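Mgp-operon protein 3 (PDB 6RJ1) probably takes part in attachment to host cells as P40/P90, a surface protein of Mycoplasma pneumoniae that is thought to work alongside adhesin P1. Local coordinates at residues T726-S730 with D819-D823; K783-D787 with N798-V802; R227-K231 with K251-W256; L232-V238 with L443-Q449; S580-G584 with E596-G600. All coordinates share one frame; numbering follows the deposited sequence.

Contact 1: T726-S730 with D819-D823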
# COMPACT_ATOMS: atom_id res chain seq x y z
N THR A 726 12.93 -11.03 9.71
CA THR A 726 14.11 -10.20 9.95
C THR A 726 14.85 -9.74 8.68
O THR A 726 15.60 -8.76 8.74
CB THR A 726 15.06 -10.91 10.92
OG1 THR A 726 15.26 -12.24 10.48
CG2 THR A 726 14.53 -10.91 12.35
N ASN A 727 14.64 -10.42 7.54
CA ASN A 727 15.30 -10.03 6.29
C ASN A 727 14.42 -9.10 5.45
O ASN A 727 14.13 -9.35 4.28
CB ASN A 727 15.80 -11.25 5.52
CG ASN A 727 16.93 -11.91 6.24
OD1 ASN A 727 18.03 -11.35 6.34
ND2 ASN A 727 16.69 -13.09 6.78
N THR A 728 14.01 -8.00 6.08
CA THR A 728 13.20 -6.95 5.48
C THR A 728 13.84 -5.60 5.80
O THR A 728 14.75 -5.52 6.63
CB THR A 728 11.73 -7.02 5.99
OG1 THR A 728 11.71 -6.96 7.40
CG2 THR A 728 10.99 -8.28 5.52
N ALA A 729 13.38 -4.55 5.12
CA ALA A 729 13.84 -3.18 5.32
C ALA A 729 12.77 -2.18 4.90
O ALA A 729 11.80 -2.54 4.21
CB ALA A 729 15.12 -2.93 4.55
N SER A 730 12.93 -0.93 5.34
CA SER A 730 12.04 0.16 5.00
C SER A 730 12.85 1.29 4.41
O SER A 730 14.02 1.48 4.78
CB SER A 730 11.24 0.63 6.21
OG SER A 730 12.01 1.43 7.09
N ASP A 819 20.77 -15.58 0.53
CA ASP A 819 19.34 -15.37 0.30
C ASP A 819 18.78 -14.35 1.30
O ASP A 819 17.73 -14.56 1.93
CB ASP A 819 18.54 -16.68 0.22
CG ASP A 819 19.01 -17.61 -0.88
OD1 ASP A 819 19.01 -17.19 -2.06
OD2 ASP A 819 19.36 -18.77 -0.57
N LYS A 820 19.52 -13.25 1.44
CA LYS A 820 19.25 -12.11 2.32
C LYS A 820 19.35 -10.82 1.50
O LYS A 820 19.74 -10.86 0.33
CB LYS A 820 20.27 -12.09 3.48
CG LYS A 820 20.08 -13.21 4.50
CD LYS A 820 21.23 -13.25 5.49
CE LYS A 820 21.02 -14.27 6.58
NZ LYS A 820 20.17 -13.74 7.68
N LEU A 821 19.00 -9.67 2.10
CA LEU A 821 19.08 -8.35 1.47
C LEU A 821 20.55 -7.98 1.22
O LEU A 821 21.40 -8.28 2.07
CB LEU A 821 18.44 -7.31 2.41
CG LEU A 821 17.01 -6.82 2.12
CD1 LEU A 821 16.05 -7.96 1.88
CD2 LEU A 821 16.50 -6.04 3.27
N LEU A 822 20.87 -7.37 0.06
CA LEU A 822 22.24 -6.98 -0.28
C LEU A 822 22.74 -5.83 0.61
O LEU A 822 22.17 -4.74 0.61
CB LEU A 822 22.36 -6.64 -1.78
CG LEU A 822 23.78 -6.58 -2.36
CD1 LEU A 822 24.41 -7.97 -2.47
CD2 LEU A 822 23.78 -5.91 -3.72
N ASP A 823 23.78 -6.13 1.41
CA ASP A 823 24.37 -5.22 2.39
C ASP A 823 25.89 -5.00 2.19
O ASP A 823 26.54 -5.76 1.47
CB ASP A 823 24.08 -5.78 3.81
CG ASP A 823 24.32 -4.83 4.97
OD1 ASP A 823 23.53 -3.86 5.11
OD2 ASP A 823 25.28 -5.06 5.74

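Contact 2: K783-D787 with N798-V802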
# COMPACT_ATOMS: atom_id res chain seq x y z
N LYS A 783 8.03 -7.79 -9.44
CA LYS A 783 8.45 -8.97 -10.18
C LYS A 783 9.92 -9.23 -9.94
O LYS A 783 10.75 -8.34 -10.12
CB LYS A 783 8.20 -8.80 -11.69
CG LYS A 783 7.32 -9.87 -12.29
CD LYS A 783 8.01 -11.20 -12.54
CE LYS A 783 7.14 -12.11 -13.37
NZ LYS A 783 5.83 -12.43 -12.72
N ALA A 784 10.23 -10.45 -9.54
CA ALA A 784 11.60 -10.90 -9.30
C ALA A 784 12.18 -11.43 -10.60
O ALA A 784 11.44 -11.78 -11.52
CB ALA A 784 11.61 -11.99 -8.24
N GLY A 785 13.50 -11.51 -10.66
CA GLY A 785 14.21 -12.03 -11.81
C GLY A 785 15.65 -12.40 -11.55
O GLY A 785 16.39 -11.61 -10.96
N VAL A 786 16.07 -13.59 -12.02
CA VAL A 786 17.45 -14.09 -11.90
C VAL A 786 18.25 -13.54 -13.08
O VAL A 786 17.90 -13.79 -14.23
CB VAL A 786 17.56 -15.64 -11.82
CG1 VAL A 786 19.01 -16.10 -11.67
CG2 VAL A 786 16.72 -16.19 -10.67
N ASP A 787 19.32 -12.77 -12.78
CA ASP A 787 20.21 -12.16 -13.77
C ASP A 787 20.84 -13.25 -14.66
O ASP A 787 21.43 -14.20 -14.13
CB ASP A 787 21.27 -11.30 -13.06
CG ASP A 787 22.29 -10.60 -13.96
OD1 ASP A 787 21.86 -9.97 -14.96
OD2 ASP A 787 23.50 -10.67 -13.65
N ASN A 798 22.98 -13.94 -9.34
CA ASN A 798 22.29 -12.79 -8.76
C ASN A 798 20.82 -12.71 -9.15
O ASN A 798 20.42 -13.15 -10.23
CB ASN A 798 22.97 -11.46 -9.14
CG ASN A 798 24.42 -11.30 -8.73
OD1 ASN A 798 24.89 -11.79 -7.69
ND2 ASN A 798 25.16 -10.58 -9.56
N TYR A 799 20.02 -12.10 -8.27
CA TYR A 799 18.60 -11.88 -8.51
C TYR A 799 18.12 -10.59 -7.87
O TYR A 799 18.62 -10.19 -6.81
CB TYR A 799 17.73 -13.09 -8.12
CG TYR A 799 17.82 -13.51 -6.67
CD1 TYR A 799 16.95 -12.98 -5.72
CD2 TYR A 799 18.73 -14.47 -6.26
CE1 TYR A 799 17.01 -13.38 -4.39
CE2 TYR A 799 18.80 -14.88 -4.93
CZ TYR A 799 17.94 -14.33 -4.00
OH TYR A 799 18.00 -14.73 -2.69
N SER A 800 17.18 -9.94 -8.54
CA SER A 800 16.61 -8.68 -8.09
C SER A 800 15.12 -8.67 -8.35
O SER A 800 14.63 -9.43 -9.17
CB SER A 800 17.26 -7.52 -8.83
OG SER A 800 18.64 -7.44 -8.52
N ALA A 801 14.41 -7.81 -7.64
CA ALA A 801 12.99 -7.62 -7.84
C ALA A 801 12.80 -6.17 -8.21
O ALA A 801 13.51 -5.30 -7.70
CB ALA A 801 12.22 -7.93 -6.58
N VAL A 802 11.90 -5.90 -9.15
CA VAL A 802 11.65 -4.52 -9.53
C VAL A 802 10.18 -4.20 -9.37
O VAL A 802 9.34 -5.11 -9.37
CB VAL A 802 12.21 -4.08 -10.92
CG1 VAL A 802 13.72 -4.29 -11.03
CG2 VAL A 802 11.47 -4.73 -12.07

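Contact 3: R227-K231 with K251-W256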
# COMPACT_ATOMS: atom_id res chain seq x y z
N ARG A 227 -12.95 13.33 4.49
CA ARG A 227 -13.07 11.94 4.03
C ARG A 227 -13.48 11.04 5.19
O ARG A 227 -13.00 11.22 6.32
CB ARG A 227 -11.76 11.41 3.43
CG ARG A 227 -10.88 12.43 2.71
CD ARG A 227 -10.55 12.03 1.28
NE ARG A 227 -9.98 10.68 1.22
CZ ARG A 227 -10.40 9.72 0.42
NH1 ARG A 227 -9.85 8.52 0.46
NH2 ARG A 227 -11.38 9.96 -0.45
N ALA A 228 -14.38 10.10 4.91
CA ALA A 228 -14.91 9.21 5.93
C ALA A 228 -13.89 8.27 6.54
O ALA A 228 -13.03 7.72 5.85
CB ALA A 228 -16.07 8.43 5.37
N TYR A 229 -13.98 8.13 7.87
CA TYR A 229 -13.26 7.20 8.71
C TYR A 229 -14.38 6.37 9.29
O TYR A 229 -15.35 6.92 9.83
CB TYR A 229 -12.48 7.91 9.82
CG TYR A 229 -11.18 8.49 9.35
CD1 TYR A 229 -10.03 7.70 9.24
CD2 TYR A 229 -11.08 9.83 8.98
CE1 TYR A 229 -8.83 8.23 8.78
CE2 TYR A 229 -9.88 10.37 8.53
CZ TYR A 229 -8.75 9.57 8.44
OH TYR A 229 -7.56 10.12 7.99
N ARG A 230 -14.33 5.05 9.09
CA ARG A 230 -15.43 4.23 9.56
C ARG A 230 -14.96 3.04 10.39
O ARG A 230 -13.84 2.56 10.23
CB ARG A 230 -16.33 3.77 8.38
CG ARG A 230 -17.06 4.88 7.62
CD ARG A 230 -18.28 5.40 8.35
NE ARG A 230 -18.97 6.46 7.61
CZ ARG A 230 -18.70 7.76 7.74
NH1 ARG A 230 -19.38 8.65 7.02
NH2 ARG A 230 -17.75 8.17 8.56
N LYS A 231 -15.85 2.56 11.28
CA LYS A 231 -15.63 1.38 12.09
C LYS A 231 -15.86 0.14 11.21
O LYS A 231 -16.46 0.24 10.13
CB LYS A 231 -16.55 1.38 13.32
CG LYS A 231 -16.09 2.33 14.42
CD LYS A 231 -16.66 1.91 15.78
CE LYS A 231 -15.98 2.65 16.90
NZ LYS A 231 -16.42 2.17 18.23
N LYS A 251 -14.90 11.19 10.88
CA LYS A 251 -15.29 9.99 11.65
C LYS A 251 -16.74 10.02 12.10
O LYS A 251 -17.27 8.99 12.49
CB LYS A 251 -14.33 9.73 12.83
CG LYS A 251 -14.40 10.72 13.99
CD LYS A 251 -13.60 10.18 15.17
CE LYS A 251 -13.55 11.08 16.36
NZ LYS A 251 -14.81 11.04 17.14
N ASP A 252 -17.37 11.20 12.05
CA ASP A 252 -18.75 11.43 12.48
C ASP A 252 -19.78 10.77 11.54
O ASP A 252 -20.42 11.45 10.73
CB ASP A 252 -19.00 12.93 12.69
CG ASP A 252 -20.26 13.32 13.43
OD1 ASP A 252 -21.13 12.43 13.64
OD2 ASP A 252 -20.40 14.51 13.78
N GLU A 253 -19.96 9.45 11.71
CA GLU A 253 -20.89 8.60 10.97
C GLU A 253 -22.34 9.02 11.22
O GLU A 253 -23.14 9.01 10.28
CB GLU A 253 -20.67 7.12 11.34
CG GLU A 253 -21.28 6.12 10.37
CD GLU A 253 -22.75 5.81 10.55
OE1 GLU A 253 -23.16 5.45 11.68
OE2 GLU A 253 -23.51 5.93 9.56
N SER A 254 -22.68 9.39 12.48
CA SER A 254 -24.03 9.81 12.86
C SER A 254 -24.50 11.05 12.08
O SER A 254 -25.58 11.00 11.50
CB SER A 254 -24.12 10.05 14.37
OG SER A 254 -25.48 10.16 14.76
N SER A 255 -23.65 12.10 12.01
CA SER A 255 -23.94 13.32 11.24
C SER A 255 -24.10 13.01 9.75
O SER A 255 -24.96 13.62 9.10
CB SER A 255 -22.85 14.36 11.44
OG SER A 255 -22.89 14.89 12.75
N TRP A 256 -23.30 12.06 9.22
CA TRP A 256 -23.38 11.63 7.83
C TRP A 256 -24.74 10.98 7.58
O TRP A 256 -25.50 11.48 6.75
CB TRP A 256 -22.23 10.66 7.47
CG TRP A 256 -22.21 10.33 6.00
CD1 TRP A 256 -22.77 9.24 5.40
CD2 TRP A 256 -21.70 11.16 4.95
NE1 TRP A 256 -22.62 9.32 4.04
CE2 TRP A 256 -21.96 10.49 3.73
CE3 TRP A 256 -21.05 12.40 4.91
CZ2 TRP A 256 -21.58 11.02 2.49
CZ3 TRP A 256 -20.67 12.92 3.69
CH2 TRP A 256 -20.92 12.22 2.49

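Contact 4: L232-V238 with L443-Q449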
# COMPACT_ATOMS: atom_id res chain seq x y z
N LEU A 232 -15.36 -1.02 11.65
CA LEU A 232 -15.43 -2.29 10.94
C LEU A 232 -16.83 -2.65 10.40
O LEU A 232 -16.94 -3.08 9.25
CB LEU A 232 -14.87 -3.39 11.85
CG LEU A 232 -13.48 -3.96 11.54
CD1 LEU A 232 -12.53 -2.93 10.97
CD2 LEU A 232 -12.89 -4.61 12.76
N ASN A 233 -17.88 -2.44 11.21
CA ASN A 233 -19.27 -2.73 10.84
C ASN A 233 -19.99 -1.54 10.17
O ASN A 233 -21.14 -1.68 9.73
CB ASN A 233 -20.05 -3.27 12.04
CG ASN A 233 -19.57 -4.62 12.48
OD1 ASN A 233 -19.65 -5.61 11.74
ND2 ASN A 233 -19.05 -4.70 13.69
N GLU A 234 -19.31 -0.38 10.09
CA GLU A 234 -19.84 0.80 9.43
C GLU A 234 -19.51 0.70 7.94
O GLU A 234 -18.70 -0.15 7.55
CB GLU A 234 -19.25 2.09 10.04
CG GLU A 234 -19.89 2.51 11.35
CD GLU A 234 -19.24 3.67 12.09
OE1 GLU A 234 -18.16 4.13 11.68
OE2 GLU A 234 -19.83 4.10 13.11
N SER A 235 -20.14 1.54 7.11
CA SER A 235 -19.86 1.55 5.67
C SER A 235 -19.29 2.89 5.25
O SER A 235 -19.71 3.94 5.75
CB SER A 235 -21.13 1.28 4.87
OG SER A 235 -21.61 -0.02 5.14
N TRP A 236 -18.36 2.85 4.28
CA TRP A 236 -17.79 4.05 3.69
C TRP A 236 -18.82 4.60 2.70
O TRP A 236 -19.54 3.81 2.07
CB TRP A 236 -16.53 3.71 2.89
CG TRP A 236 -15.35 3.26 3.68
CD1 TRP A 236 -14.81 3.86 4.78
CD2 TRP A 236 -14.47 2.19 3.32
NE1 TRP A 236 -13.66 3.20 5.16
CE2 TRP A 236 -13.43 2.16 4.29
CE3 TRP A 236 -14.46 1.23 2.29
CZ2 TRP A 236 -12.40 1.22 4.25
CZ3 TRP A 236 -13.43 0.31 2.25
CH2 TRP A 236 -12.43 0.30 3.22
N PRO A 237 -18.92 5.94 2.50
CA PRO A 237 -19.83 6.43 1.46
C PRO A 237 -19.15 6.37 0.09
O PRO A 237 -17.92 6.33 0.00
CB PRO A 237 -20.13 7.87 1.89
CG PRO A 237 -19.04 8.24 2.86
CD PRO A 237 -18.17 7.04 3.12
N VAL A 238 -19.96 6.35 -0.98
CA VAL A 238 -19.45 6.36 -2.37
C VAL A 238 -18.92 7.77 -2.68
O VAL A 238 -18.03 7.93 -3.50
CB VAL A 238 -20.51 5.90 -3.41
CG1 VAL A 238 -20.32 4.46 -3.84
CG2 VAL A 238 -21.95 6.19 -2.98
N LEU A 443 -22.91 0.84 0.64
CA LEU A 443 -21.89 -0.17 0.34
C LEU A 443 -21.81 -1.17 1.49
O LEU A 443 -22.10 -0.78 2.62
CB LEU A 443 -20.50 0.48 0.19
CG LEU A 443 -20.27 1.55 -0.88
CD1 LEU A 443 -18.87 2.11 -0.75
CD2 LEU A 443 -20.44 1.00 -2.27
N PRO A 444 -21.34 -2.42 1.29
CA PRO A 444 -21.14 -3.33 2.44
C PRO A 444 -20.06 -2.82 3.42
O PRO A 444 -19.27 -1.94 3.06
CB PRO A 444 -20.70 -4.64 1.78
CG PRO A 444 -21.09 -4.51 0.34
CD PRO A 444 -20.93 -3.08 0.03
N ASN A 445 -20.04 -3.38 4.65
CA ASN A 445 -19.13 -3.08 5.78
C ASN A 445 -17.67 -2.84 5.36
O ASN A 445 -17.22 -3.39 4.35
CB ASN A 445 -19.11 -4.26 6.79
CG ASN A 445 -20.45 -4.76 7.25
OD1 ASN A 445 -20.91 -4.42 8.34
ND2 ASN A 445 -21.09 -5.59 6.43
N VAL A 446 -16.91 -2.09 6.19
CA VAL A 446 -15.48 -1.86 6.01
C VAL A 446 -14.77 -3.23 6.07
O VAL A 446 -13.91 -3.52 5.23
CB VAL A 446 -14.93 -0.86 7.06
CG1 VAL A 446 -13.40 -0.83 7.09
CG2 VAL A 446 -15.49 0.54 6.83
N ILE A 447 -15.20 -4.10 7.02
CA ILE A 447 -14.64 -5.43 7.23
C ILE A 447 -14.84 -6.35 6.00
O ILE A 447 -13.94 -7.12 5.66
CB ILE A 447 -15.12 -6.07 8.57
CG1 ILE A 447 -14.24 -7.28 8.97
CG2 ILE A 447 -16.62 -6.41 8.58
CD1 ILE A 447 -12.80 -6.96 9.33
N THR A 448 -15.99 -6.22 5.31
CA THR A 448 -16.30 -6.97 4.09
C THR A 448 -15.37 -6.48 2.96
O THR A 448 -14.78 -7.31 2.25
CB THR A 448 -17.78 -6.77 3.73
OG1 THR A 448 -18.58 -7.23 4.82
CG2 THR A 448 -18.18 -7.47 2.44
N GLN A 449 -15.23 -5.14 2.82
CA GLN A 449 -14.39 -4.50 1.81
C GLN A 449 -12.94 -4.87 2.02
O GLN A 449 -12.24 -5.08 1.04
CB GLN A 449 -14.54 -2.97 1.81
CG GLN A 449 -15.96 -2.45 1.64
CD GLN A 449 -16.58 -2.63 0.28
OE1 GLN A 449 -16.06 -3.33 -0.61
NE2 GLN A 449 -17.72 -1.99 0.09

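Contact 5: S580-G584 with E596-G600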
# COMPACT_ATOMS: atom_id res chain seq x y z
N SER A 580 5.17 14.88 12.04
CA SER A 580 6.31 14.76 11.13
C SER A 580 7.51 14.15 11.86
O SER A 580 7.86 14.60 12.97
CB SER A 580 6.68 16.13 10.58
OG SER A 580 7.93 16.12 9.91
N THR A 581 8.12 13.11 11.26
CA THR A 581 9.29 12.43 11.84
C THR A 581 10.56 12.65 11.02
O THR A 581 11.47 11.83 11.08
CB THR A 581 9.00 10.95 12.04
OG1 THR A 581 8.71 10.35 10.77
CG2 THR A 581 7.91 10.69 13.05
N THR A 582 10.62 13.76 10.28
CA THR A 582 11.76 14.10 9.44
C THR A 582 12.98 14.39 10.31
O THR A 582 12.87 15.11 11.31
CB THR A 582 11.40 15.26 8.50
OG1 THR A 582 10.25 14.86 7.75
CG2 THR A 582 12.53 15.64 7.55
N ALA A 583 14.14 13.82 9.94
CA ALA A 583 15.42 14.00 10.62
C ALA A 583 15.76 15.48 10.69
O ALA A 583 15.52 16.21 9.73
CB ALA A 583 16.51 13.26 9.86
N GLY A 584 16.30 15.91 11.83
CA GLY A 584 16.68 17.30 12.08
C GLY A 584 17.70 17.86 11.11
O GLY A 584 18.43 17.10 10.46
N GLU A 596 18.51 7.19 11.97
CA GLU A 596 18.51 7.00 13.42
C GLU A 596 18.36 8.33 14.18
O GLU A 596 18.33 8.31 15.41
CB GLU A 596 19.73 6.19 13.90
CG GLU A 596 19.73 4.74 13.45
CD GLU A 596 20.84 3.86 14.00
OE1 GLU A 596 20.53 2.73 14.45
OE2 GLU A 596 22.02 4.28 13.97
N ASN A 597 18.24 9.47 13.45
CA ASN A 597 18.05 10.80 14.06
C ASN A 597 16.79 10.81 14.92
O ASN A 597 15.76 10.30 14.52
CB ASN A 597 18.04 11.91 13.03
CG ASN A 597 17.98 13.29 13.64
OD1 ASN A 597 16.93 13.90 13.73
ND2 ASN A 597 19.12 13.81 14.05
N THR A 598 16.91 11.36 16.11
CA THR A 598 15.89 11.38 17.16
C THR A 598 14.70 12.34 16.88
O THR A 598 13.65 12.16 17.50
CB THR A 598 16.65 11.64 18.47
OG1 THR A 598 16.79 10.39 19.13
CG2 THR A 598 16.02 12.69 19.37
N ALA A 599 14.81 13.29 15.93
CA ALA A 599 13.73 14.25 15.64
C ALA A 599 12.38 13.59 15.36
O ALA A 599 12.21 12.90 14.35
CB ALA A 599 14.12 15.19 14.51
N GLY A 600 11.46 13.78 16.31
CA GLY A 600 10.09 13.28 16.25
C GLY A 600 9.88 11.84 16.67
O GLY A 600 8.82 11.28 16.40

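Contact 1: T726-S730 with D819-D823
The carboxamide of Asn727 meets the aliphatic chain of Lys820, which passes its oxygen end. Lys820 CG sits to one side of the amide plane, 3.3 Å from Asn727 OD1. The chain then runs nearly straight until it bends at its last torsion (chi4 -83°), which swings the ammonium back toward the amide. There Lys820 NZ lies almost level with the amide plane and gives Asn727 OD1 a weak hydrogen bond of 3.5 Å. The nitrogen of the amide is hardly farther from it, with Asn727 ND2 3.7 Å from Lys820 NZ, so the grip is loose. A second flat group, the peptide that follows Asn727, has Leu821 over one face, with CD1 3.4 Å from Asn727 O. Its other methyl, CD2, reaches along the strand to 3.7 Å from Thr728 C and 3.6 Å from Ala729 CB.

No backbone bond joins the segments: side chains of 819-823 lie against side-chain and backbone atoms of another sheet. Residues 728-730 belong to strand 723-732 of a large mixed sheet, while Lys820 and Leu821 form a short, weakly bonded strand beside strand 808-815 of an antiparallel sheet. Asp819 and Lys820 form a G1 beta bulge opposite strand 808-815, and Asn727 is the centre of an inverse gamma turn.

Leu821 also rests on Tyr696 and Ile698 of strand 693-699, the partner of strand 723-732, and on Phe814 of its own sheet. On the far side of strand 728-730, Thr728 turns away from Leu821, and its OG1 is hydrogen-bonded to Asn499 N.

Contact 2: K783-D787 with N798-V802
Tyr799 and Val786 face each other as a non-hydrogen-bonded pair of two antiparallel strands, on the face of the sheet that also carries Ala784 and Ala801. At the root of the tyrosine, CB lies 3.5 Å from Gly785 O and 4.1 Å from Val786 CG2. From there CG stands between the backbone nitrogen and the carbonyl carbon (chi1 60°), which lifts the ring off the facing strand. The ring therefore meets Val546, Ala547 and Pro816 instead of segment 783-787. At the tip, Tyr799 OH is hydrogen-bonded to Asp819 OD1.

Val786 has CG1 anti to its own nitrogen (chi1 -179°), and this methyl comes within 3.6 Å of Asn798 O, while CG2 leans over the tyrosine CB. Farther along the same face, the methyl groups of Ala784 and Ala801 lie side by side, CB to CB 4.4 Å. The other face carries Lys783, Ser800 and Val802. Ser800 OG is held there by Arg811 and Asn813, and Val802 packs on Trp863 and Tyr865.

Five backbone hydrogen bonds join the strands. Lys783 and Val802 exchange two, as do Gly785 and Ser800, and the bond from Asp787 N to Asn798 O, 2.8 Å long, closes the end of the pairing. Between these bonded pairs, CA-H groups point at carbonyls, as from Ala801 CA to Lys783 O at 3.3 Å.

Strands 779-786 and 799-805 are joined by a long loop, and 799-805 pairs in turn with 808-815: the up-and-down order of an antiparallel beta meander.

Contact 3: R227-K231 with K251-W256
Tyr229 and Lys251 bring their backbones together at a CA-CA distance of 4.5 Å, with Lys251 CA-H directed at Tyr229 O. The contact sets the short strand 229-230 against the N-terminus of helix 253-267. Asp252 is the N-cap: its OD1 accepts from Ser255 N at 3.0 Å in a nearly straight bond (165°), and its OD2 accepts from Ser255 OG.

Arg230 carries most of the contact. Its chain bends at chi2 (-78°), bringing the guanidinium across the first helical turn. One face of that group lies over Glu253 CA, and the opposite face is met toward its rim by Ala228 CB. Glu253 also lays its CG against the arginine, 3.6 Å from Arg230 NE, while the charged ends stay apart, with Glu253 OE2 5.0 Å from Arg230 NE.

Trp256 lies at the edge of the guanidinium, whose NH1 stands over a face of the indole, 3.4 Å from Trp256 CG. The two planes are inclined by 55°. Arg230 NH2 bonds Gly250 O just before the helix segment and also turns back on its own strand, reaching Tyr229 O at 3.0 Å from well above the carbonyl plane.

Contact 4: L232-V238 with L443-Q449
Leu232 O and Glu234 O take the amide hydrogens of Ile447 and Val446, so the loop 232-238 supplies backbone acceptors to the N-terminal turn of helix 446-454, where N-H groups lack partners within the helix. The bond from Ile447 N to Leu232 O, 3.0 Å, lies in the carbonyl plane, on a lone pair. Val446 N, 3.0 Å from Glu234 O, stands nearly in line with that C=O (171° at the oxygen), while the N-H is bent, 143° at the hydrogen. A third bond uses a side chain: Ser235 OG donates to Leu443 O at 2.7 Å.

Apolar contacts flank these bonds. Leu232 CG meets Ile447 CD1 at 3.8 Å, and Val238 CG1 meets Leu443 CD2 at the same distance.

The indole of Trp236 packs against Val446 and Gln449 of the helix. Gln449 slides past it with its amide inclined 17° to the ring, its CB 3.5 Å from Trp236 CZ3, and its OE1 is hydrogen-bonded to Ile369 N. Trp236 NE1 is hydrogen-bonded to Val166 O. Val446 holds CG1 anti to its nitrogen, against Trp236 CZ2, and CG2 in CH-pi contact over the indole, 3.7 Å from the five-membered ring centroid.

Contact 5: S580-G584 with E596-G600
Asn597 OD1 receives the amide of Gly584 across the contact, at 2.8 Å from Gly584 N and almost straight (171° at the hydrogen). The same oxygen takes Ala599 N of its own segment at 3.1 Å. Both donors stand well above the amide plane, on opposite faces of it, so one oxygen is gripped from two sides. CG is anti to the backbone nitrogen (chi1 -174°), which brings OD1 to this place. Asn597 CB, placed by the backbone, packs on Ala583 CB at 3.8 Å.

Beside this bond Ala599 pushes its methyl into the other loop, CB lying 3.4 Å from Thr582 O and 3.5 Å from Gly584 N. Farther along, Thr581 CG2 touches Gly600 O at 3.5 Å. Gly600, with a positive phi of 83°, carries the chain close past Thr581, their CA atoms 4.6 Å apart.

The bond from Ala599 N makes residues 597-599 an Asx turn, here with a second use, since its acceptor also fastens a separate loop. The two loops flank the short helix 591-595, one leading toward it from strand 575-577 and one leaving it, within the part of the chain assigned to the MgpC adhesin family.

In the next shell, Asn597 ND2 is hydrogen-bonded to Ser622 OG, which helps to fix the rotation of the amide. Arg689 bridges the two loops through their carbonyls, its NE bonded to Thr581 O and its NH2 to Asn597 O. Ser580 OG is held by Asp671 and Asn606, and Thr581 OG1 by Thr690.

In the fold
The contacts fall into two touching pairs and a lone member. Contacts 1 and 2, with centres 14 Å apart, meet where residues 819-823 approach strand 799-805, and contact 2 is nested along the chain inside the loop that contact 1 closes. Contacts 3 and 4 lie on the opposite side of the chain's centre from them, their own centres 11 Å apart. They share a continuous run from 227 to 238 and interlock, Pro237 packing on Ala228 and Trp256 while Arg230 NE makes a weak hydrogen bond to Ser235 O. Contact 5 stands alone, its centre 23 Å from that of contact 1 and its nearest atoms about 10 Å away.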